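Local structure of Lmo0547 protein (Listeria monocytogenes, 4R9N) at residues A[112-116]-A[134-139]. The protein probably acts as a SorC-family transcriptional regulator, its putative sugar-binding domain sensing a carbohydrate effector to control DNA binding. Residues are numbered along the deposited sequence; the frame is centred on the assembly and turned at random. Where two conformers were deposited one is given.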
loop_
_atom_site.group_PDB
_atom_site.type_symbol
_atom_site.label_atom_id
_atom_site.label_comp_id
_atom_site.label_asym_id
_atom_site.label_seq_id
_atom_site.Cartn_x
_atom_site.Cartn_y
_atom_site.Cartn_z
ATOM N N LYS A 112 -2.554 -1.526 16.945
ATOM C CA LYS A 112 -1.598 -2.506 17.361
ATOM C C LYS A 112 -0.251 -2.091 16.810
ATOM O O LYS A 112 -0.162 -1.296 15.918
ATOM C CB LYS A 112 -2.007 -3.915 16.870
ATOM C CG LYS A 112 -3.296 -4.457 17.519
ATOM C CD LYS A 112 -3.161 -4.479 19.044
ATOM C CE LYS A 112 -4.019 -5.547 19.710
ATOM N NZ LYS A 112 -5.398 -5.420 19.185
ATOM N N TYR A 113 0.817 -2.601 17.402
ATOM C CA TYR A 113 2.205 -2.285 16.997
ATOM C C TYR A 113 2.809 -3.589 16.518
ATOM O O TYR A 113 2.589 -4.620 17.152
ATOM C CB TYR A 113 2.973 -1.773 18.235
ATOM C CG TYR A 113 4.262 -1.027 17.933
ATOM C CD1 TYR A 113 4.246 0.316 17.573
ATOM C CD2 TYR A 113 5.524 -1.670 18.038
ATOM C CE1 TYR A 113 5.442 0.992 17.320
ATOM C CE2 TYR A 113 6.705 -0.999 17.759
ATOM C CZ TYR A 113 6.628 0.332 17.392
ATOM O OH TYR A 113 7.732 0.998 17.039
ATOM N N LEU A 114 3.577 -3.555 15.454
ATOM C CA LEU A 114 4.225 -4.745 14.970
ATOM C C LEU A 114 5.641 -4.654 15.519
ATOM O O LEU A 114 6.421 -3.943 15.028
ATOM C CB LEU A 114 4.108 -4.818 13.441
ATOM C CG LEU A 114 4.391 -6.101 12.752
ATOM C CD1 LEU A 114 3.876 -7.334 13.520
ATOM C CD2 LEU A 114 3.826 -6.086 11.352
ATOM N N TYR A 115 5.890 -5.372 16.612
ATOM C CA TYR A 115 7.167 -5.358 17.313
ATOM C C TYR A 115 8.310 -6.118 16.525
ATOM O O TYR A 115 8.782 -7.190 17.010
ATOM C CB TYR A 115 6.906 -5.924 18.748
ATOM C CG TYR A 115 6.019 -5.010 19.670
ATOM C CD1 TYR A 115 6.365 -3.690 19.916
ATOM C CD2 TYR A 115 4.879 -5.475 20.292
ATOM C CE1 TYR A 115 5.592 -2.859 20.724
ATOM C CE2 TYR A 115 4.081 -4.639 21.109
ATOM C CZ TYR A 115 4.441 -3.326 21.313
ATOM O OH TYR A 115 3.685 -2.452 22.103
ATOM N N ALA A 116 8.735 -5.620 15.334
ATOM C CA ALA A 116 9.690 -6.385 14.465
ATOM C C ALA A 116 10.165 -5.551 13.295
ATOM O O ALA A 116 9.462 -4.608 12.895
ATOM C CB ALA A 116 9.032 -7.664 13.962
ATOM N N TYR A 134 3.318 -12.146 20.312
ATOM C CA TYR A 134 2.650 -10.873 19.990
ATOM C C TYR A 134 2.876 -10.524 18.529
ATOM O O TYR A 134 1.954 -10.001 17.904
ATOM C CB TYR A 134 2.894 -9.718 20.986
ATOM C CG TYR A 134 2.039 -8.410 20.765
ATOM C CD1 TYR A 134 0.725 -8.211 21.287
ATOM C CD2 TYR A 134 2.583 -7.357 20.075
ATOM C CE1 TYR A 134 0.017 -6.988 21.067
ATOM C CE2 TYR A 134 1.896 -6.153 19.848
ATOM C CZ TYR A 134 0.632 -5.933 20.334
ATOM O OH TYR A 134 0.101 -4.648 20.011
ATOM N N ILE A 135 4.010 -10.892 17.932
ATOM C CA ILE A 135 4.171 -10.658 16.499
ATOM C C ILE A 135 3.152 -11.477 15.704
ATOM O O ILE A 135 2.437 -10.966 14.823
ATOM C CB ILE A 135 5.567 -11.036 16.063
ATOM C CG1 ILE A 135 6.525 -10.034 16.693
ATOM C CG2 ILE A 135 5.673 -11.037 14.571
ATOM C CD1 ILE A 135 7.956 -10.446 16.611
ATOM N N SER A 136 3.075 -12.772 16.026
ATOM C CA SER A 136 2.144 -13.639 15.336
ATOM C C SER A 136 0.706 -13.095 15.478
ATOM O O SER A 136 -0.047 -13.127 14.532
ATOM C CB SER A 136 2.202 -15.087 15.873
ATOM O OG SER A 136 1.358 -15.903 15.058
ATOM N N GLU A 137 0.318 -12.621 16.655
ATOM C CA GLU A 137 -1.055 -12.158 16.783
ATOM C C GLU A 137 -1.349 -10.910 15.975
ATOM O O GLU A 137 -2.443 -10.802 15.393
ATOM C CB GLU A 137 -1.496 -11.940 18.220
ATOM C CG GLU A 137 -2.838 -11.175 18.358
ATOM C CD GLU A 137 -4.104 -11.767 17.652
ATOM O OE1 GLU A 137 -4.066 -12.568 16.670
ATOM O OE2 GLU A 137 -5.214 -11.374 18.089
ATOM N N VAL A 138 -0.393 -9.990 15.891
ATOM C CA VAL A 138 -0.618 -8.823 15.050
ATOM C C VAL A 138 -0.637 -9.195 13.559
ATOM O O VAL A 138 -1.444 -8.617 12.812
ATOM C CB VAL A 138 0.394 -7.723 15.393
ATOM C CG1 VAL A 138 0.241 -6.540 14.433
ATOM C CG2 VAL A 138 0.152 -7.248 16.831
ATOM N N LEU A 139 0.222 -10.103 13.112
ATOM C CA LEU A 139 0.144 -10.565 11.754
ATOM C C LEU A 139 -1.217 -11.180 11.483
ATOM O O LEU A 139 -1.781 -10.958 10.417
ATOM C CB LEU A 139 1.265 -11.531 11.382
ATOM C CG LEU A 139 2.693 -10.974 11.403
ATOM C CD1 LEU A 139 3.710 -12.111 11.200
ATOM C CD2 LEU A 139 2.813 -9.867 10.375
#
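Y134 swings its ring off the helix and over the 112-116 loop because CG lies trans to the backbone N (chi1 -172°), while L114, with a similar first torsion, drops its two methyls against the next turn of the same helix. The phenol oxygen of Y134 reaches the backbone at Y113, whose N-H points almost straight at OH (174°) in a weak hydrogen bond of 3.4 Å. CD of K112 comes equally near that oxygen, its aliphatic chain passing obliquely by the phenol. The rings of Y115 and Y134 meet obliquely, their planes 39° apart; the modelled carbons approach too closely for the exact spacing to be trusted. V138 CG2 supports the Y134 ring from one face, 3.6 Å above its plane and toward the rim. Deeper in, L114 divides its branches: CD1 meets V138 CG1 at 3.8 Å, and CD2 meets L139 CD2 at 4.0 Å. At the far end, I135 CD1 lies 4.0 Å from A116 CB. L114 and V138 also touch strand 79-82, so helix 133-143 packs beside the edge of the parallel, Rossmann-like sheet where the chain leaves strand 110-111. With one weak hydrogen bond across it, the contact probably owes its cohesion to apolar packing shared by the buried L114, I135 and V138 and the more exposed tyrosine rings beside them.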